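Local coordinates for signal transduction protein TRAP (Staphylococcus aureus, PDB 4AE5) that probably acts as a phosphorylated signal transducer that activates the agr system and RNAIII synthesis, thereby raising toxin production and biofilm formation, at residues Val36-Thr41 with Gly60-His65; Asp92-Arg95 with Gly99-Ser102; Asp128-Asp133 with Glu159-Pro164. All coordinates share one frame; numbering follows the deposited sequence.

Interaction 1: Val36-Thr41 with Gly60-His65; sequences VIFEET and GEFSEH
Phe38, on strand 35-41 of the antiparallel β-barrel, forms a T-shaped aromatic pair with Phe62, which sits in the loop joining strands 51-59 and 67-73. The edge of Phe38 is turned toward the face of Phe62, with the ring planes at 70° and the centroids 4.8 Å apart. Phe38 CE1 stands over the middle of the Phe62 ring and comes within 3.6 Å of Phe62 CD2, so an electropositive aromatic edge is set against the π cloud. Phe38 CB points neither at the loop nor away from it, and chi1 of 61° swings the ring across to Phe62. Phenylalanine suits both places in the pair: a flat apolar ring supplies the C-H edge on one side and the π face on the other.

Glu40, two residues on along the same strand, meets Phe62 differently. Its CB lies at the rim of that ring, in the ring plane, 3.9 Å from Phe62 CE2. The extended side chain crosses the ring at about a right angle, placing Glu40 OE1 obliquely to it, 3.5 Å from Phe62 CE2; the carboxylate plane is 35° from the ring plane. The main polar partner of Glu40 is Arg104, whose NE forms a salt bridge with OE2. Arg104 also makes a cation-π contact with Phe62 and bonds to Gly60 O, so one arginine links acid, ring and loop backbone. The core of the contact is thus a T-shaped phenylalanine pair, where a loop between strands packs on the barrel.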
ATOM      1  N   VAL A  36       4.895 -11.041   2.172  1.00 17.41           N
ATOM      2  CA  VAL A  36       3.809 -10.390   1.457  1.00 17.52           C
ATOM      3  C   VAL A  36       4.151 -10.403  -0.065  1.00 18.56           C
ATOM      4  O   VAL A  36       5.307 -10.148  -0.456  1.00 18.06           O
ATOM      5  CB  VAL A  36       3.724  -8.890   1.946  1.00 18.35           C
ATOM      6  CG1 VAL A  36       2.688  -8.116   1.157  1.00 19.27           C
ATOM      7  CG2 VAL A  36       3.390  -8.817   3.417  1.00 17.77           C
ATOM      8  N   ILE A  37       3.157 -10.670  -0.926  1.00 19.22           N
ATOM      9  CA  ILE A  37       3.358 -10.498  -2.358  1.00 18.32           C
ATOM     10  C   ILE A  37       2.165  -9.713  -3.007  1.00 18.35           C
ATOM     11  O   ILE A  37       0.987  -9.881  -2.577  1.00 19.15           O
ATOM     12  CB  ILE A  37       3.662 -11.862  -3.036  1.00 19.26           C
ATOM     13  CG1 ILE A  37       4.315 -11.678  -4.430  1.00 19.01           C
ATOM     14  CG2 ILE A  37       2.381 -12.680  -3.178  1.00 18.82           C
ATOM     15  CD1 ILE A  37       4.919 -12.966  -4.959  1.00 19.49           C
ATOM     16  N   PHE A  38       2.461  -8.891  -4.028  1.00 18.44           N
ATOM     17  CA  PHE A  38       1.346  -8.179  -4.763  1.00 17.69           C
ATOM     18  C   PHE A  38       1.636  -7.989  -6.257  1.00 18.25           C
ATOM     19  O   PHE A  38       2.816  -8.045  -6.673  1.00 18.12           O
ATOM     20  CB  PHE A  38       0.956  -6.848  -4.082  1.00 16.68           C
ATOM     21  CG  PHE A  38       2.071  -5.812  -4.008  1.00 17.29           C
ATOM     22  CD1 PHE A  38       2.333  -4.954  -5.088  1.00 16.62           C
ATOM     23  CD2 PHE A  38       2.852  -5.660  -2.842  1.00 16.99           C
ATOM     24  CE1 PHE A  38       3.390  -4.004  -5.031  1.00 16.84           C
ATOM     25  CE2 PHE A  38       3.880  -4.713  -2.771  1.00 17.10           C
ATOM     26  CZ  PHE A  38       4.164  -3.887  -3.848  1.00 17.41           C
ATOM     27  N   GLU A  39       0.567  -7.769  -7.031  1.00 18.37           N
ATOM     28  CA  GLU A  39       0.678  -7.385  -8.417  1.00 19.69           C
ATOM     29  C   GLU A  39      -0.409  -6.403  -8.670  1.00 19.19           C
ATOM     30  O   GLU A  39      -1.448  -6.469  -8.060  1.00 19.51           O
ATOM     31  CB  GLU A  39       0.567  -8.583  -9.415  1.00 21.77           C
ATOM     32  CG  GLU A  39      -0.700  -9.401  -9.287  1.00 21.84           C
ATOM     33  CD  GLU A  39      -0.808 -10.489 -10.366  1.00 23.91           C
ATOM     34  OE1 GLU A  39      -0.134 -10.422 -11.399  1.00 26.66           O
ATOM     35  OE2 GLU A  39      -1.527 -11.438 -10.162  1.00 26.01           O
ATOM     36  N   GLU A  40      -0.173  -5.514  -9.611  1.00 21.97           N
ATOM     37  CA  GLU A  40      -1.147  -4.514  -9.993  1.00 22.45           C
ATOM     38  C   GLU A  40      -1.449  -4.717 -11.478  1.00 22.78           C
ATOM     39  O   GLU A  40      -0.532  -4.640 -12.324  1.00 22.65           O
ATOM     40  CB  GLU A  40      -0.464  -3.162  -9.809  1.00 22.50           C
ATOM     41  CG  GLU A  40      -1.270  -1.937 -10.202  1.00 25.63           C
ATOM     42  CD  GLU A  40      -0.543  -0.696  -9.644  1.00 25.38           C
ATOM     43  OE1 GLU A  40       0.493  -0.223 -10.187  1.00 26.83           O
ATOM     44  OE2 GLU A  40      -0.955  -0.277  -8.596  1.00 26.74           O
ATOM     45  N   THR A  41      -2.719  -4.857 -11.841  1.00 23.90           N
ATOM     46  CA  THR A  41      -3.021  -5.137 -13.246  1.00 23.16           C
ATOM     47  C   THR A  41      -4.485  -4.853 -13.506  1.00 25.12           C
ATOM     48  O   THR A  41      -5.313  -4.997 -12.586  1.00 21.92           O
ATOM     49  CB  THR A  41      -2.722  -6.637 -13.594  1.00 24.92           C
ATOM     50  OG1 THR A  41      -3.052  -6.927 -14.952  1.00 25.93           O
ATOM     51  CG2 THR A  41      -3.502  -7.576 -12.714  1.00 24.97           C
ATOM     52  N   GLY A  60       4.285   6.993  -9.616  1.00 21.23           N
ATOM     53  CA  GLY A  60       5.529   6.176  -9.585  1.00 22.26           C
ATOM     54  C   GLY A  60       5.351   4.659  -9.804  1.00 21.57           C
ATOM     55  O   GLY A  60       4.222   4.114  -9.758  1.00 22.48           O
ATOM     56  N   GLU A  61       6.450   3.973 -10.030  1.00 23.43           N
ATOM     57  CA  GLU A  61       6.407   2.533 -10.297  1.00 26.57           C
ATOM     58  C   GLU A  61       6.876   1.732  -9.102  1.00 22.16           C
ATOM     59  O   GLU A  61       7.708   2.203  -8.321  1.00 22.32           O
ATOM     60  CB  GLU A  61       7.264   2.179 -11.520  1.00 30.12           C
ATOM     61  CG  GLU A  61       6.914   3.026 -12.732  1.00 39.99           C
ATOM     62  CD  GLU A  61       5.770   2.431 -13.532  1.00 48.02           C
ATOM     63  OE1 GLU A  61       5.983   1.356 -14.149  1.00 54.87           O
ATOM     64  OE2 GLU A  61       4.673   3.041 -13.563  1.00 49.57           O
ATOM     65  N   PHE A  62       6.404   0.494  -8.992  1.00 21.02           N
ATOM     66  CA  PHE A  62       6.930  -0.401  -7.949  1.00 21.43           C
ATOM     67  C   PHE A  62       8.333  -0.911  -8.259  1.00 20.75           C
ATOM     68  O   PHE A  62       8.712  -1.028  -9.421  1.00 20.89           O
ATOM     69  CB  PHE A  62       6.006  -1.641  -7.815  1.00 20.89           C
ATOM     70  CG  PHE A  62       4.655  -1.336  -7.334  1.00 21.51           C
ATOM     71  CD1 PHE A  62       4.481  -0.521  -6.228  1.00 20.12           C
ATOM     72  CD2 PHE A  62       3.530  -1.881  -7.979  1.00 20.72           C
ATOM     73  CE1 PHE A  62       3.216  -0.207  -5.748  1.00 20.74           C
ATOM     74  CE2 PHE A  62       2.269  -1.554  -7.509  1.00 21.25           C
ATOM     75  CZ  PHE A  62       2.101  -0.744  -6.378  1.00 19.72           C
ATOM     76  N   SER A  63       9.112  -1.250  -7.233  1.00 21.38           N
ATOM     77  CA  SER A  63      10.370  -1.905  -7.422  1.00 22.17           C
ATOM     78  C   SER A  63      10.623  -2.901  -6.262  1.00 23.98           C
ATOM     79  O   SER A  63      10.370  -2.581  -5.075  1.00 21.76           O
ATOM     80  CB  SER A  63      11.499  -0.876  -7.398  1.00 22.23           C
ATOM     81  OG  SER A  63      12.751  -1.470  -7.277  1.00 22.28           O
ATOM     82  N   GLU A  64      11.122  -4.094  -6.574  1.00 22.88           N
ATOM     83  CA  GLU A  64      11.515  -4.987  -5.506  1.00 23.90           C
ATOM     84  C   GLU A  64      12.615  -4.509  -4.542  1.00 25.32           C
ATOM     85  O   GLU A  64      12.819  -5.131  -3.495  1.00 24.12           O
ATOM     86  CB  GLU A  64      11.821  -6.397  -6.048  1.00 29.81           C
ATOM     87  CG  GLU A  64      10.517  -7.145  -6.319  1.00 31.28           C
ATOM     88  CD  GLU A  64      10.640  -8.654  -6.438  1.00 38.37           C
ATOM     89  OE1 GLU A  64      11.455  -9.105  -7.300  1.00 44.83           O
ATOM     90  OE2 GLU A  64       9.855  -9.371  -5.750  1.00 30.78           O
ATOM     91  N   HIS A  65      13.322  -3.418  -4.858  1.00 26.02           N
ATOM     92  CA  HIS A  65      14.405  -2.920  -3.985  1.00 28.49           C
ATOM     93  C   HIS A  65      13.991  -1.755  -3.109  1.00 24.92           C
ATOM     94  O   HIS A  65      14.815  -1.197  -2.406  1.00 21.52           O
ATOM     95  CB  HIS A  65      15.634  -2.475  -4.814  1.00 35.06           C
ATOM     96  CG  HIS A  65      16.102  -3.510  -5.818  1.00 41.57           C
ATOM     97  ND1 HIS A  65      16.321  -4.799  -5.484  1.00 46.35           N
ATOM     98  CD2 HIS A  65      16.370  -3.406  -7.186  1.00 48.88           C
ATOM     99  CE1 HIS A  65      16.710  -5.489  -6.577  1.00 49.66           C
ATOM    100  NE2 HIS A  65      16.752  -4.636  -7.618  1.00 50.64           N
TER

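Interaction 2: Asp92-Arg95 with Gly99-Ser102; sequences DNFR and GFKS
The ring of Phe100 has Arg95 CA over one face and the backbone N of Ser102 over the opposite one, each displaced toward the rim, so backbone sandwiches the phenylalanine. The Arg95 contact is a CH-π interaction: CA lies 3.8 Å from the ring centroid and 15° off the ring normal. Phe94 approaches differently. It presents its edge, with Phe100 CE1 near the Phe94 plane and 3.8 Å from Phe94 CD1, while the two ring planes are inclined at 58°, an arrangement between stack and T-shape. One face of Phe94 carries Asp92 O, above the plane and offset toward the rim.

Phe100, first residue of strand 100-108, swings its ring back over the short 3-10 segment 93-95 because CG is trans to the backbone N (chi1 172°). There the ring also meets backbone: Arg95 O comes to 3.4 Å from Phe100 CD2. Beyond CA, the aliphatic part of Arg95 continues the contact, with CG 3.9 Å from Phe100 CE2, before the chain bends at chi3. The guanidinium then turns to Asp92, whose OD2 accepts from Arg95 NH2 at 2.8 Å in a nearly straight hydrogen bond, part of a salt bridge, with OD2 close to the guanidinium plane. Arginine suits this surface position, since its methylene groups pack on the ring while its charged end pairs with the acid. Ile59 of strand 51-59 touches Phe94, Arg95 and Phe100 alike, and Tyr103 meets Phe94 edge-to-face.

Between 92-95 and 99-102 the contact therefore rests on dispersion and CH-π attraction. The Arg95-Asp92 salt bridge lies within 92-95, so the crossing contact is made by the Phe94 and Phe100 rings together with the backbone and methylenes of Arg95.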
ATOM      1  N   ASP A  92      -0.164  16.952  -3.401  1.00 23.42           N
ATOM      2  CA  ASP A  92       0.826  16.109  -3.982  1.00 27.66           C
ATOM      3  C   ASP A  92       2.283  16.382  -3.619  1.00 23.29           C
ATOM      4  O   ASP A  92       3.131  15.685  -4.111  1.00 24.44           O
ATOM      5  CB  ASP A  92       0.731  16.203  -5.521  1.00 32.44           C
ATOM      6  CG  ASP A  92       0.262  14.952  -6.108  1.00 41.99           C
ATOM      7  OD1 ASP A  92      -0.431  14.321  -5.364  1.00 46.33           O
ATOM      8  OD2 ASP A  92       0.562  14.566  -7.252  1.00 45.53           O
ATOM      9  N   ASN A  93       2.553  17.382  -2.815  1.00 23.23           N
ATOM     10  CA  ASN A  93       3.922  17.881  -2.634  1.00 25.26           C
ATOM     11  C   ASN A  93       4.898  16.878  -2.014  1.00 23.63           C
ATOM     12  O   ASN A  93       6.070  16.980  -2.200  1.00 20.66           O
ATOM     13  CB  ASN A  93       3.962  19.159  -1.830  1.00 26.90           C
ATOM     14  CG  ASN A  93       5.341  19.774  -1.769  1.00 33.03           C
ATOM     15  OD1 ASN A  93       6.042  19.823  -2.746  1.00 36.85           O
ATOM     16  ND2 ASN A  93       5.726  20.232  -0.617  1.00 34.60           N
ATOM     17  N   PHE A  94       4.341  15.925  -1.291  1.00 21.86           N
ATOM     18  CA  PHE A  94       5.087  14.835  -0.701  1.00 19.10           C
ATOM     19  C   PHE A  94       5.902  14.076  -1.715  1.00 18.23           C
ATOM     20  O   PHE A  94       6.878  13.518  -1.400  1.00 16.43           O
ATOM     21  CB  PHE A  94       4.182  13.910   0.117  1.00 19.53           C
ATOM     22  CG  PHE A  94       3.107  13.211  -0.661  1.00 19.02           C
ATOM     23  CD1 PHE A  94       3.400  12.158  -1.473  1.00 19.38           C
ATOM     24  CD2 PHE A  94       1.779  13.567  -0.522  1.00 19.64           C
ATOM     25  CE1 PHE A  94       2.424  11.494  -2.162  1.00 18.03           C
ATOM     26  CE2 PHE A  94       0.784  12.894  -1.202  1.00 18.17           C
ATOM     27  CZ  PHE A  94       1.113  11.857  -2.023  1.00 18.70           C
ATOM     28  N   ARG A  95       5.466  14.122  -2.961  1.00 17.24           N
ATOM     29  CA  ARG A  95       6.207  13.488  -4.028  1.00 19.09           C
ATOM     30  C   ARG A  95       7.642  14.025  -4.179  1.00 18.52           C
ATOM     31  O   ARG A  95       8.520  13.356  -4.721  1.00 16.77           O
ATOM     32  CB  ARG A  95       5.441  13.745  -5.306  1.00 23.94           C
ATOM     33  CG  ARG A  95       6.101  13.294  -6.580  1.00 31.38           C
ATOM     34  CD  ARG A  95       5.540  14.180  -7.734  1.00 33.92           C
ATOM     35  NE  ARG A  95       4.105  13.972  -7.952  1.00 34.75           N
ATOM     36  CZ  ARG A  95       3.553  13.402  -9.050  1.00 36.90           C
ATOM     37  NH1 ARG A  95       4.293  12.930 -10.058  1.00 29.22           N
ATOM     38  NH2 ARG A  95       2.230  13.296  -9.128  1.00 34.33           N
ATOM     39  N   GLY A  99      13.847  10.882  -0.825  1.00 18.29           N
ATOM     40  CA  GLY A  99      13.640   9.405  -0.853  1.00 18.49           C
ATOM     41  C   GLY A  99      12.311   8.894  -1.342  1.00 17.08           C
ATOM     42  O   GLY A  99      12.097   7.658  -1.415  1.00 16.13           O
ATOM     43  N   PHE A 100      11.399   9.794  -1.722  1.00 16.94           N
ATOM     44  CA  PHE A 100      10.088   9.344  -2.168  1.00 16.47           C
ATOM     45  C   PHE A 100      10.200   8.555  -3.492  1.00 18.26           C
ATOM     46  O   PHE A 100      10.864   9.023  -4.427  1.00 18.33           O
ATOM     47  CB  PHE A 100       9.145  10.522  -2.414  1.00 15.63           C
ATOM     48  CG  PHE A 100       7.849  10.097  -3.050  1.00 15.06           C
ATOM     49  CD1 PHE A 100       6.811   9.708  -2.272  1.00 14.75           C
ATOM     50  CD2 PHE A 100       7.697  10.098  -4.451  1.00 16.75           C
ATOM     51  CE1 PHE A 100       5.575   9.287  -2.805  1.00 14.21           C
ATOM     52  CE2 PHE A 100       6.474   9.723  -4.997  1.00 15.95           C
ATOM     53  CZ  PHE A 100       5.432   9.313  -4.190  1.00 16.31           C
ATOM     54  N   LYS A 101       9.484   7.440  -3.597  1.00 15.68           N
ATOM     55  CA  LYS A 101       9.491   6.637  -4.843  1.00 17.70           C
ATOM     56  C   LYS A 101       8.079   6.486  -5.439  1.00 17.60           C
ATOM     57  O   LYS A 101       7.882   6.646  -6.646  1.00 18.68           O
ATOM     58  CB  LYS A 101      10.126   5.244  -4.579  1.00 16.54           C
ATOM     59  CG  LYS A 101      11.608   5.293  -4.126  1.00 18.10           C
ATOM     60  CD  LYS A 101      12.501   6.049  -5.170  1.00 19.74           C
ATOM     61  CE  LYS A 101      13.900   6.304  -4.610  1.00 24.11           C
ATOM     62  NZ  LYS A 101      14.971   6.476  -5.651  1.00 23.63           N
ATOM     63  N   SER A 102       7.119   6.087  -4.619  1.00 17.03           N
ATOM     64  CA  SER A 102       5.773   5.820  -5.102  1.00 17.78           C
ATOM     65  C   SER A 102       4.668   6.022  -4.097  1.00 15.81           C
ATOM     66  O   SER A 102       4.843   5.996  -2.844  1.00 15.60           O
ATOM     67  CB  SER A 102       5.740   4.367  -5.711  1.00 17.12           C
ATOM     68  OG  SER A 102       5.986   3.444  -4.644  1.00 17.45           O
TER

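Interaction 3: Asp128-Asp133 with Glu159-Pro164; sequences DFKQSD and ERYLYP. With FMT (formic acid), chain E.
Lys130 on helix 123-131 reaches across to Glu159 and Tyr161 on strand 158-164, the last helix-to-strand step of a ferredoxin-like βαββαβ unit embedded in the barrel sheet.

The ionic part is one salt bridge. Lys130 NZ meets Glu159 OE1 at 2.9 Å, on the syn side of the carboxylate and 20° out of its plane, the two side chains approaching from opposite directions. Lysine fits because a long chain, bent at chi3 and chi4, can turn its ammonium group to the strand. Lys130 CD passes 3.4 Å from Glu159 OE2, an oxygen that Tyr126 OH bonds from the same helix.

Hydrogen bonding adds a second acceptor: Lys130 NZ donates to Tyr161 OH at 3.1 Å, reaching it at the ring edge. NZ thus has two oxygen acceptors on the strand, one of them further bonded to Glu127 of the helix, an environment likely to stabilise its charge.

Next along the strand, Arg160 binds a formate, probably from the crystallisation liquor: formate O2 sits at the guanidinium edge, near its plane, 2.8 Å from Arg160 NH1. Asp33 pairs with Arg160 NE.

At the helix end, Ser132 caps the following helix through Phe135 N. Ser132 OG donates to Phe129 O at 2.6 Å, on a lone pair in the carbonyl plane, and Ser132 N bonds the same oxygen.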
ATOM      1  N   ASP A 128      11.194   9.580   8.405  1.00 18.02           N
ATOM      2  CA  ASP A 128      11.346  11.047   8.344  1.00 17.51           C
ATOM      3  C   ASP A 128      10.110  11.765   7.740  1.00 16.47           C
ATOM      4  O   ASP A 128       9.644  12.770   8.244  1.00 16.41           O
ATOM      5  CB  ASP A 128      12.624  11.388   7.603  1.00 18.66           C
ATOM      6  CG  ASP A 128      13.849  10.977   8.414  1.00 21.15           C
ATOM      7  OD1 ASP A 128      13.631  10.722   9.612  1.00 24.62           O
ATOM      8  OD2 ASP A 128      14.929  10.739   7.885  1.00 21.05           O
ATOM      9  N   PHE A 129       9.563  11.182   6.689  1.00 15.38           N
ATOM     10  CA  PHE A 129       8.397  11.766   6.044  1.00 16.35           C
ATOM     11  C   PHE A 129       7.196  11.677   7.014  1.00 15.45           C
ATOM     12  O   PHE A 129       6.352  12.627   7.194  1.00 14.40           O
ATOM     13  CB  PHE A 129       8.141  11.013   4.710  1.00 16.43           C
ATOM     14  CG  PHE A 129       6.722  11.166   4.167  1.00 16.50           C
ATOM     15  CD1 PHE A 129       6.264  12.411   3.827  1.00 17.62           C
ATOM     16  CD2 PHE A 129       5.887  10.044   3.956  1.00 17.00           C
ATOM     17  CE1 PHE A 129       5.001  12.614   3.323  1.00 18.21           C
ATOM     18  CE2 PHE A 129       4.600  10.234   3.411  1.00 18.56           C
ATOM     19  CZ  PHE A 129       4.181  11.513   3.099  1.00 18.02           C
ATOM     20  N   LYS A 130       7.123  10.559   7.693  1.00 16.08           N
ATOM     21  CA  LYS A 130       6.018  10.342   8.600  1.00 16.22           C
ATOM     22  C   LYS A 130       5.933  11.404   9.722  1.00 17.80           C
ATOM     23  O   LYS A 130       4.858  11.703  10.307  1.00 17.86           O
ATOM     24  CB  LYS A 130       6.137   8.900   9.157  1.00 19.25           C
ATOM     25  CG  LYS A 130       5.303   8.664  10.397  1.00 22.08           C
ATOM     26  CD  LYS A 130       4.977   7.186  10.570  1.00 23.41           C
ATOM     27  CE  LYS A 130       6.143   6.272  10.692  1.00 24.03           C
ATOM     28  NZ  LYS A 130       5.783   5.160  11.719  1.00 25.79           N
ATOM     29  N   GLN A 131       7.066  11.956  10.089  1.00 17.68           N
ATOM     30  CA  GLN A 131       7.033  13.053  11.039  1.00 20.62           C
ATOM     31  C   GLN A 131       6.653  14.405  10.496  1.00 17.44           C
ATOM     32  O   GLN A 131       6.386  15.327  11.284  1.00 20.18           O
ATOM     33  CB  GLN A 131       8.397  13.176  11.723  1.00 21.53           C
ATOM     34  CG  GLN A 131       8.936  11.864  12.218  1.00 24.77           C
ATOM     35  CD  GLN A 131      10.320  12.042  12.736  1.00 26.01           C
ATOM     36  OE1 GLN A 131      10.474  12.657  13.772  1.00 33.14           O
ATOM     37  NE2 GLN A 131      11.340  11.504  12.039  1.00 26.16           N
ATOM     38  N   SER A 132       6.687  14.611   9.195  1.00 17.40           N
ATOM     39  CA  SER A 132       6.444  15.937   8.658  1.00 17.62           C
ATOM     40  C   SER A 132       4.952  16.282   8.867  1.00 17.79           C
ATOM     41  O   SER A 132       4.085  15.368   8.970  1.00 16.04           O
ATOM     42  CB  SER A 132       6.698  15.964   7.131  1.00 17.12           C
ATOM     43  OG  SER A 132       5.792  15.062   6.442  1.00 13.06           O
ATOM     44  N   ASP A 133       4.679  17.576   8.859  1.00 18.29           N
ATOM     45  CA  ASP A 133       3.305  18.099   8.703  1.00 18.95           C
ATOM     46  C   ASP A 133       2.552  17.525   7.541  1.00 18.23           C
ATOM     47  O   ASP A 133       1.382  17.187   7.750  1.00 17.56           O
ATOM     48  CB  ASP A 133       3.243  19.657   8.607  1.00 21.07           C
ATOM     49  CG  ASP A 133       3.573  20.333   9.916  1.00 23.65           C
ATOM     50  OD1 ASP A 133       3.774  19.661  10.974  1.00 25.77           O
ATOM     51  OD2 ASP A 133       3.656  21.571   9.889  1.00 26.24           O
ATOM     52  N   GLU A 159       0.205   0.255  10.585  1.00 20.82           N
ATOM     53  CA  GLU A 159       1.217   0.229   9.519  1.00 19.35           C
ATOM     54  C   GLU A 159       1.846  -1.171   9.456  1.00 21.02           C
ATOM     55  O   GLU A 159       2.221  -1.741  10.499  1.00 22.81           O
ATOM     56  CB  GLU A 159       2.319   1.242   9.867  1.00 20.14           C
ATOM     57  CG  GLU A 159       1.849   2.683   9.657  1.00 21.50           C
ATOM     58  CD  GLU A 159       2.976   3.685   9.793  1.00 22.22           C
ATOM     59  OE1 GLU A 159       3.981   3.341  10.420  1.00 23.17           O
ATOM     60  OE2 GLU A 159       2.858   4.836   9.283  1.00 21.74           O
ATOM     61  N   ARG A 160       1.911  -1.747   8.271  1.00 18.94           N
ATOM     62  CA  ARG A 160       2.772  -2.909   8.059  1.00 19.63           C
ATOM     63  C   ARG A 160       3.967  -2.522   7.236  1.00 17.31           C
ATOM     64  O   ARG A 160       3.842  -2.177   6.016  1.00 16.72           O
ATOM     65  CB  ARG A 160       2.007  -4.023   7.313  1.00 20.03           C
ATOM     66  CG  ARG A 160       2.911  -5.276   7.128  1.00 19.15           C
ATOM     67  CD  ARG A 160       2.158  -6.548   6.691  1.00 21.79           C
ATOM     68  NE  ARG A 160       1.364  -7.217   7.764  1.00 20.87           N
ATOM     69  CZ  ARG A 160       0.032  -7.274   7.740  1.00 22.00           C
ATOM     70  NH1 ARG A 160      -0.654  -6.744   6.681  1.00 21.00           N
ATOM     71  NH2 ARG A 160      -0.630  -7.892   8.718  1.00 23.56           N
ATOM     72  N   TYR A 161       5.157  -2.617   7.815  1.00 17.26           N
ATOM     73  CA  TYR A 161       6.385  -2.306   7.010  1.00 15.87           C
ATOM     74  C   TYR A 161       6.788  -3.504   6.119  1.00 17.93           C
ATOM     75  O   TYR A 161       6.734  -4.643   6.568  1.00 17.58           O
ATOM     76  CB  TYR A 161       7.573  -1.967   7.908  1.00 18.89           C
ATOM     77  CG  TYR A 161       7.560  -0.616   8.584  1.00 19.13           C
ATOM     78  CD1 TYR A 161       6.480   0.268   8.475  1.00 20.22           C
ATOM     79  CD2 TYR A 161       8.672  -0.221   9.371  1.00 21.54           C
ATOM     80  CE1 TYR A 161       6.515   1.538   9.089  1.00 19.92           C
ATOM     81  CE2 TYR A 161       8.703   1.007  10.020  1.00 20.39           C
ATOM     82  CZ  TYR A 161       7.646   1.887   9.873  1.00 20.49           C
ATOM     83  OH  TYR A 161       7.705   3.111  10.514  1.00 20.28           O
ATOM     84  N   LEU A 162       7.163  -3.232   4.867  1.00 17.08           N
ATOM     85  CA  LEU A 162       7.558  -4.213   3.824  1.00 17.69           C
ATOM     86  C   LEU A 162       9.000  -3.935   3.409  1.00 19.02           C
ATOM     87  O   LEU A 162       9.317  -2.878   2.808  1.00 18.01           O
ATOM     88  CB  LEU A 162       6.643  -4.132   2.577  1.00 18.98           C
ATOM     89  CG  LEU A 162       5.133  -4.137   2.743  1.00 18.30           C
ATOM     90  CD1 LEU A 162       4.406  -4.265   1.367  1.00 21.51           C
ATOM     91  CD2 LEU A 162       4.563  -5.257   3.575  1.00 19.65           C
ATOM     92  N   TYR A 163       9.904  -4.841   3.791  1.00 20.11           N
ATOM     93  CA  TYR A 163      11.333  -4.733   3.426  1.00 20.50           C
ATOM     94  C   TYR A 163      11.704  -5.569   2.180  1.00 22.15           C
ATOM     95  O   TYR A 163      11.150  -6.650   1.973  1.00 22.94           O
ATOM     96  CB  TYR A 163      12.266  -5.163   4.604  1.00 23.35           C
ATOM     97  CG  TYR A 163      12.071  -4.391   5.885  1.00 23.48           C
ATOM     98  CD1 TYR A 163      11.047  -4.714   6.727  1.00 22.85           C
ATOM     99  CD2 TYR A 163      12.898  -3.325   6.231  1.00 26.68           C
ATOM    100  CE1 TYR A 163      10.804  -4.012   7.887  1.00 24.52           C
ATOM    101  CE2 TYR A 163      12.672  -2.622   7.408  1.00 25.73           C
ATOM    102  CZ  TYR A 163      11.593  -2.974   8.215  1.00 25.40           C
ATOM    103  OH  TYR A 163      11.370  -2.345   9.447  1.00 28.93           O
ATOM    104  N   PRO A 164      12.638  -5.078   1.333  1.00 24.62           N
ATOM    105  CA  PRO A 164      13.061  -5.890   0.173  1.00 26.04           C
ATOM    106  C   PRO A 164      13.734  -7.159   0.586  1.00 29.62           C
ATOM    107  O   PRO A 164      14.391  -7.213   1.674  1.00 32.02           O
ATOM    108  CB  PRO A 164      14.147  -5.029  -0.504  1.00 29.57           C
ATOM    109  CG  PRO A 164      13.828  -3.641  -0.081  1.00 26.64           C
ATOM    110  CD  PRO A 164      13.389  -3.793   1.370  1.00 26.89           C
TER
HETATM  111  C   FMT E1000       0.365  -5.062   3.043  1.00 36.30           C
HETATM  112  O1  FMT E1000      -0.427  -4.808   2.104  1.00 39.57           O
HETATM  113  O2  FMT E1000      -0.099  -5.786   4.086  1.00 33.86           O

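All three contacts reach the same barrel sheet. Interactions 2 and 3 are the nearest pair, with centres about 12 Å apart, and Phe94 CB packs on Phe129 CE1 at 3.6 Å. Interaction 1 lies about 16 Å from interaction 2 and 17 Å from interaction 3, centre to centre. It touches interaction 2 where Glu61 O packs on Ser102 CB at 3.9 Å, and interaction 3 where Glu64 O approaches Pro164 CB at 3.3 Å. The formate held by Arg160 also bonds to Tyr8, Lys115 and Tyr117, and Tyr117 packs against Phe38 of interaction 1. The loop 60-65 leads directly to His66, a probable phosphorylation site, not modified in this structure.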